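ArCE4A (Arthrobacter sp. AW19M34-1, PDB 5LFZ) is a metal-dependent polysaccharide deacetylase of the CE4 family, probably removing acetyl groups from N-acetylated sugar polymers. Local coordinates at residues V19-T24 against T196-D201; W141-L146 against V157-E162. One frame throughout, in Å; residues are numbered along the deposited sequence.

Contact 1: V19-T24 against T196-D201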
loop_
_atom_site.group_PDB
_atom_site.type_symbol
_atom_site.label_atom_id
_atom_site.label_comp_id
_atom_site.label_asym_id
_atom_site.label_seq_id
_atom_site.Cartn_x
_atom_site.Cartn_y
_atom_site.Cartn_z
ATOM N N VAL A 19 -15.454 5.948 8.353
ATOM C CA VAL A 19 -16.208 5.293 7.288
ATOM C C VAL A 19 -16.590 3.860 7.670
ATOM O O VAL A 19 -15.776 3.115 8.212
ATOM C CB VAL A 19 -15.404 5.263 5.965
ATOM C CG1 VAL A 19 -16.280 4.789 4.814
ATOM C CG2 VAL A 19 -14.827 6.637 5.658
ATOM N N ASP A 20 -17.832 3.483 7.387
ATOM C CA ASP A 20 -18.287 2.118 7.626
ATOM C C ASP A 20 -18.312 1.339 6.316
ATOM O O ASP A 20 -19.266 1.437 5.549
ATOM C CB ASP A 20 -19.672 2.122 8.279
ATOM C CG ASP A 20 -20.258 0.728 8.421
ATOM O OD1 ASP A 20 -19.481 -0.250 8.436
ATOM O OD2 ASP A 20 -21.498 0.609 8.524
ATOM N N CYS A 21 -17.262 0.559 6.067
ATOM C CA CYS A 21 -17.129 -0.165 4.806
ATOM C C CYS A 21 -17.946 -1.451 4.754
ATOM O O CYS A 21 -17.919 -2.171 3.754
ATOM C CB CYS A 21 -15.658 -0.480 4.533
ATOM S SG CYS A 21 -14.664 0.989 4.256
ATOM N N ALA A 22 -18.674 -1.743 5.827
ATOM C CA ALA A 22 -19.600 -2.867 5.817
ATOM C C ALA A 22 -20.842 -2.493 5.014
ATOM O O ALA A 22 -21.519 -3.354 4.451
ATOM C CB ALA A 22 -19.974 -3.270 7.234
ATOM N N THR A 23 -21.122 -1.196 4.954
ATOM C CA THR A 23 -22.281 -0.688 4.232
ATOM C C THR A 23 -21.870 0.207 3.062
ATOM O O THR A 23 -22.432 0.113 1.969
ATOM C CB THR A 23 -23.209 0.103 5.166
ATOM O OG1 THR A 23 -22.501 1.227 5.703
ATOM C CG2 THR A 23 -23.684 -0.777 6.308
ATOM N N THR A 24 -20.889 1.072 3.303
ATOM C CA THR A 24 -20.403 2.003 2.287
ATOM C C THR A 24 -19.496 1.280 1.294
ATOM O O THR A 24 -18.729 0.396 1.669
ATOM C CB THR A 24 -19.649 3.192 2.935
ATOM O OG1 THR A 24 -20.516 3.858 3.861
ATOM C CG2 THR A 24 -19.177 4.196 1.890
ATOM N N THR A 196 -15.972 5.172 -2.078
ATOM C CA THR A 196 -15.338 5.956 -1.033
ATOM C C THR A 196 -13.938 5.395 -0.845
ATOM O O THR A 196 -13.768 4.186 -0.735
ATOM C CB THR A 196 -16.132 5.900 0.278
ATOM O OG1 THR A 196 -17.398 6.548 0.093
ATOM C CG2 THR A 196 -15.371 6.585 1.416
ATOM N N LEU A 197 -12.938 6.269 -0.852
ATOM C CA LEU A 197 -11.550 5.823 -0.832
ATOM C C LEU A 197 -11.052 5.835 0.605
ATOM O O LEU A 197 -11.191 6.836 1.309
ATOM C CB LEU A 197 -10.691 6.709 -1.730
ATOM C CG LEU A 197 -11.260 6.869 -3.148
ATOM C CD1 LEU A 197 -10.401 7.765 -4.015
ATOM C CD2 LEU A 197 -11.412 5.524 -3.810
ATOM N N VAL A 198 -10.490 4.712 1.042
ATOM C CA VAL A 198 -10.128 4.529 2.449
ATOM C C VAL A 198 -8.741 3.919 2.601
ATOM O O VAL A 198 -8.179 3.401 1.644
ATOM C CB VAL A 198 -11.136 3.613 3.186
ATOM C CG1 VAL A 198 -12.539 4.207 3.171
ATOM C CG2 VAL A 198 -11.125 2.204 2.590
ATOM N N THR A 199 -8.194 3.971 3.813
ATOM C CA THR A 199 -6.950 3.264 4.095
ATOM C C THR A 199 -7.259 1.784 4.279
ATOM O O THR A 199 -8.416 1.409 4.443
ATOM C CB THR A 199 -6.252 3.793 5.356
ATOM O OG1 THR A 199 -7.109 3.599 6.486
ATOM C CG2 THR A 199 -5.923 5.274 5.206
ATOM N N VAL A 200 -6.228 0.947 4.246
ATOM C CA VAL A 200 -6.409 -0.485 4.429
ATOM C C VAL A 200 -7.017 -0.775 5.801
ATOM O O VAL A 200 -7.891 -1.638 5.941
ATOM C CB VAL A 200 -5.066 -1.234 4.249
ATOM C CG1 VAL A 200 -5.161 -2.656 4.752
ATOM C CG2 VAL A 200 -4.644 -1.209 2.780
ATOM N N ASP A 201 -6.582 -0.016 6.801
ATOM C CA ASP A 201 -7.104 -0.150 8.155
ATOM C C ASP A 201 -8.619 0.038 8.174
ATOM O O ASP A 201 -9.349 -0.797 8.706
ATOM C CB ASP A 201 -6.434 0.862 9.078
ATOM C CG ASP A 201 -6.670 0.555 10.532
ATOM O OD1 ASP A 201 -5.863 -0.192 11.122
ATOM O OD2 ASP A 201 -7.673 1.055 11.080
#
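Val19 sets its CG1 methyl against two residues of the 196-201 segment: CG2 of Thr196, met tip to tip at 3.9 Å, and CG1 of Val198. Placing CG1 anti to the backbone N (chi1 -171°) turns this branch to Thr196, while CG2, on the other branch, lies 4.2 Å from Val198 CG1. A beta-branched valine suits this place because its two methyls both close on the CG1 methyl of Val198. The chain turns at Asp20, whose OD1 accepts from Ala22 N, approached from above the carboxylate plane, in an Asx turn. The carbonyl O of Asp20 gathers the backbone N atoms of Thr23 and Thr24 and the hydroxyl of Thr23, so the loop is tied to itself rather than to its neighbour. Cys21 points the other way from this polar knot: SG, anti to its own carbonyl carbon, sits 4.0 Å from Val198 CG1 and 4.1 Å from Val198 CG2, so that the sulfur faces both methyls nearly equally. The same sulfur is joined to Cys26 in a disulfide, and Cys26 also touches Val19 and Val198, so an apolar sulfur bridge fits the greasy site. Thr24 ends the contact with its CG2 methyl 3.5 Å from Thr196 OG1, the side chains passing at a slant. Threonine suits both places, giving a methyl to the packing and a hydroxyl, which in Thr24 turns back to Asp20 O in a weak bond. No hydrogen bond joins the segments; backbone bonds tie Thr196 and Val198 instead to Lys25 and Val27, at the start of strand 26-32 of the same chain. Such an N-terminal loop, pinned by a short-range disulfide, lies over a strand of the parallel sheet in the NodB homology fold, a distorted beta/alpha barrel in CE4 enzymes.

Contact 2: W141-L146 against V157-E162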
loop_
_atom_site.group_PDB
_atom_site.type_symbol
_atom_site.label_atom_id
_atom_site.label_comp_id
_atom_site.label_asym_id
_atom_site.label_seq_id
_atom_site.Cartn_x
_atom_site.Cartn_y
_atom_site.Cartn_z
ATOM N N TRP A 141 -3.874 -7.955 -2.828
ATOM C CA TRP A 141 -4.691 -7.088 -3.676
ATOM C C TRP A 141 -5.611 -7.913 -4.571
ATOM O O TRP A 141 -5.355 -9.092 -4.814
ATOM C CB TRP A 141 -3.799 -6.197 -4.552
ATOM C CG TRP A 141 -2.907 -6.998 -5.466
ATOM C CD1 TRP A 141 -3.201 -7.436 -6.734
ATOM C CD2 TRP A 141 -1.588 -7.465 -5.178
ATOM N NE1 TRP A 141 -2.143 -8.149 -7.245
ATOM C CE2 TRP A 141 -1.139 -8.181 -6.308
ATOM C CE3 TRP A 141 -0.737 -7.346 -4.070
ATOM C CZ2 TRP A 141 0.126 -8.767 -6.367
ATOM C CZ3 TRP A 141 0.514 -7.932 -4.129
ATOM C CH2 TRP A 141 0.935 -8.633 -5.268
ATOM N N ASP A 142 -6.667 -7.297 -5.087
ATOM C CA ASP A 142 -7.507 -8.003 -6.046
ATOM C C ASP A 142 -7.481 -7.308 -7.403
ATOM O O ASP A 142 -7.899 -7.884 -8.402
ATOM C CB ASP A 142 -8.942 -8.143 -5.523
ATOM C CG ASP A 142 -9.651 -6.817 -5.389
ATOM O OD1 ASP A 142 -8.986 -5.816 -5.063
ATOM O OD2 ASP A 142 -10.883 -6.776 -5.603
ATOM N N VAL A 143 -6.978 -6.077 -7.435
ATOM C CA VAL A 143 -6.832 -5.347 -8.692
ATOM C C VAL A 143 -5.382 -4.950 -8.921
ATOM O O VAL A 143 -4.848 -4.096 -8.219
ATOM C CB VAL A 143 -7.696 -4.073 -8.729
ATOM C CG1 VAL A 143 -7.503 -3.345 -10.059
ATOM C CG2 VAL A 143 -9.160 -4.412 -8.499
ATOM N N ASP A 144 -4.752 -5.585 -9.903
ATOM C CA ASP A 144 -3.395 -5.239 -10.305
ATOM C C ASP A 144 -3.452 -4.305 -11.514
ATOM O O ASP A 144 -3.817 -4.729 -12.611
ATOM C CB ASP A 144 -2.600 -6.504 -10.638
ATOM C CG ASP A 144 -1.145 -6.224 -10.977
ATOM O OD1 ASP A 144 -0.743 -5.046 -11.065
ATOM O OD2 ASP A 144 -0.395 -7.202 -11.175
ATOM N N THR A 145 -3.077 -3.041 -11.332
ATOM C CA THR A 145 -3.136 -2.092 -12.447
ATOM C C THR A 145 -2.075 -2.361 -13.506
ATOM O O THR A 145 -2.104 -1.766 -14.591
ATOM C CB THR A 145 -2.970 -0.644 -11.974
ATOM O OG1 THR A 145 -1.683 -0.490 -11.358
ATOM C CG2 THR A 145 -4.065 -0.275 -10.999
ATOM N N LEU A 146 -1.146 -3.256 -13.183
ATOM C CA LEU A 146 -0.045 -3.631 -14.067
ATOM C C LEU A 146 0.862 -2.447 -14.384
ATOM O O LEU A 146 1.581 -2.465 -15.385
ATOM C CB LEU A 146 -0.577 -4.243 -15.372
ATOM C CG LEU A 146 -1.434 -5.501 -15.208
ATOM C CD1 LEU A 146 -2.076 -5.898 -16.533
ATOM C CD2 LEU A 146 -0.591 -6.635 -14.647
ATOM N N VAL A 157 -5.422 3.905 -14.794
ATOM C CA VAL A 157 -6.770 4.361 -14.475
ATOM C C VAL A 157 -7.829 3.387 -14.993
ATOM O O VAL A 157 -8.760 3.023 -14.268
ATOM C CB VAL A 157 -7.036 5.758 -15.066
ATOM C CG1 VAL A 157 -8.489 6.134 -14.909
ATOM C CG2 VAL A 157 -6.130 6.797 -14.412
ATOM N N ARG A 158 -7.677 2.957 -16.244
ATOM C CA ARG A 158 -8.681 2.101 -16.874
ATOM C C ARG A 158 -8.864 0.795 -16.110
ATOM O O ARG A 158 -9.991 0.413 -15.790
ATOM C CB ARG A 158 -8.312 1.801 -18.330
ATOM C CG ARG A 158 -9.365 0.964 -19.053
ATOM C CD ARG A 158 -8.920 0.558 -20.449
ATOM N NE ARG A 158 -7.710 -0.264 -20.424
ATOM C CZ ARG A 158 -6.805 -0.301 -21.400
ATOM N NH1 ARG A 158 -6.966 0.440 -22.491
ATOM N NH2 ARG A 158 -5.738 -1.078 -21.288
ATOM N N ILE A 159 -7.757 0.116 -15.815
ATOM C CA ILE A 159 -7.811 -1.165 -15.109
ATOM C C ILE A 159 -8.332 -0.997 -13.687
ATOM O O ILE A 159 -9.168 -1.776 -13.229
ATOM C CB ILE A 159 -6.428 -1.852 -15.085
ATOM C CG1 ILE A 159 -6.009 -2.223 -16.510
ATOM C CG2 ILE A 159 -6.451 -3.104 -14.202
ATOM C CD1 ILE A 159 -4.602 -2.761 -16.627
ATOM N N ALA A 160 -7.851 0.026 -12.990
ATOM C CA ALA A 160 -8.313 0.290 -11.633
ATOM C C ALA A 160 -9.815 0.557 -11.609
ATOM O O ALA A 160 -10.535 -0.000 -10.785
ATOM C CB ALA A 160 -7.556 1.461 -11.030
ATOM N N LEU A 161 -10.287 1.399 -12.523
ATOM C CA LEU A 161 -11.695 1.775 -12.549
ATOM C C LEU A 161 -12.598 0.599 -12.902
ATOM O O LEU A 161 -13.612 0.357 -12.241
ATOM C CB LEU A 161 -11.928 2.914 -13.545
ATOM C CG LEU A 161 -13.379 3.379 -13.688
ATOM C CD1 LEU A 161 -13.908 3.893 -12.356
ATOM C CD2 LEU A 161 -13.518 4.432 -14.782
ATOM N N GLU A 162 -12.226 -0.134 -13.944
ATOM C CA GLU A 162 -13.108 -1.150 -14.500
ATOM C C GLU A 162 -13.097 -2.459 -13.720
ATOM O O GLU A 162 -14.056 -3.225 -13.794
ATOM C CB GLU A 162 -12.747 -1.425 -15.962
ATOM C CG GLU A 162 -12.978 -0.246 -16.886
ATOM C CD GLU A 162 -12.742 -0.595 -18.344
ATOM O OE1 GLU A 162 -12.169 -1.672 -18.617
ATOM O OE2 GLU A 162 -13.130 0.210 -19.215
#
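Ile159 drives its two branches against the chain at Asp144 to Leu146, and this is the tight part of the contact. CG2, anti to the backbone N, rests 3.5 Å from Asp144 O and also near Thr145 CA; chi1 of -65° sends the longer branch toward Thr145 and Leu146, where CD1 comes 3.4 Å from Thr145 O. Both carbonyl oxygens are thus met by methyl groups, without any hydrogen bond across the segments; Thr145 O has its polar partner in His150 NE2. An isoleucine suits the spot because one beta-branch and one longer arm can cover two successive peptides. Earlier in the strand, a compact valine fits against the helix backbone, Val143 CG1 lying 3.9 Å from Ile159 O and 4.0 Å from Ala160 CA, and the small Ala160 lets the chain come close, its CB meeting Thr145 CG2 at 3.9 Å. Thr145 serves two roles: the methyl faces the helix, while OG1, held between the backbone N and the carbonyl carbon (chi1 62°), bonds to Leu171 O. Replacing Ile159 by an alanine would probably open a gap beside Asp144 O and Thr145 O and leave Leu146 CD1 without its apolar mate.

The looser side is at Leu146, partly exposed, whose long arm crosses the side chain of Ile159 at about a right angle, their CD1 methyls meeting at 4.0 Å. Its backbone is fixed by Asp144, which turns away from the helix and accepts Leu146 N at OD1, from above the carboxylate plane, in an Asx turn; the same oxygen takes Trp148 NE1.

Strand 143-144 pairs in parallel with strand 168-173, and helix 153-163 packs against both the strand end, at Val143 and Thr145, and helix 177-192, where Val157 and Ala160 touch Leu186.

How the contacts relate
Residues 141-162 fall wholly between the two halves of contact 1: 19-24 comes first, then 141-146 and 157-162, and finally 196-201. The centres of the contacts lie about 18 Å apart and their nearest atoms about 9 Å, without touching. One parallel sheet serves both: strand 168-173 pairs with 143-144 and with 26-32, and 26-32 pairs in turn with 196-197. Helix 177-192 packs on both neighbourhoods, against Leu197, which points away from 19-24, and against Val157 and Ala160. Contact 1 thus ties the start of the modelled chain to a late strand, whereas contact 2 has Asp144, its side chain about 10 Å from the nickel ion held by Asp33, His82 and His86.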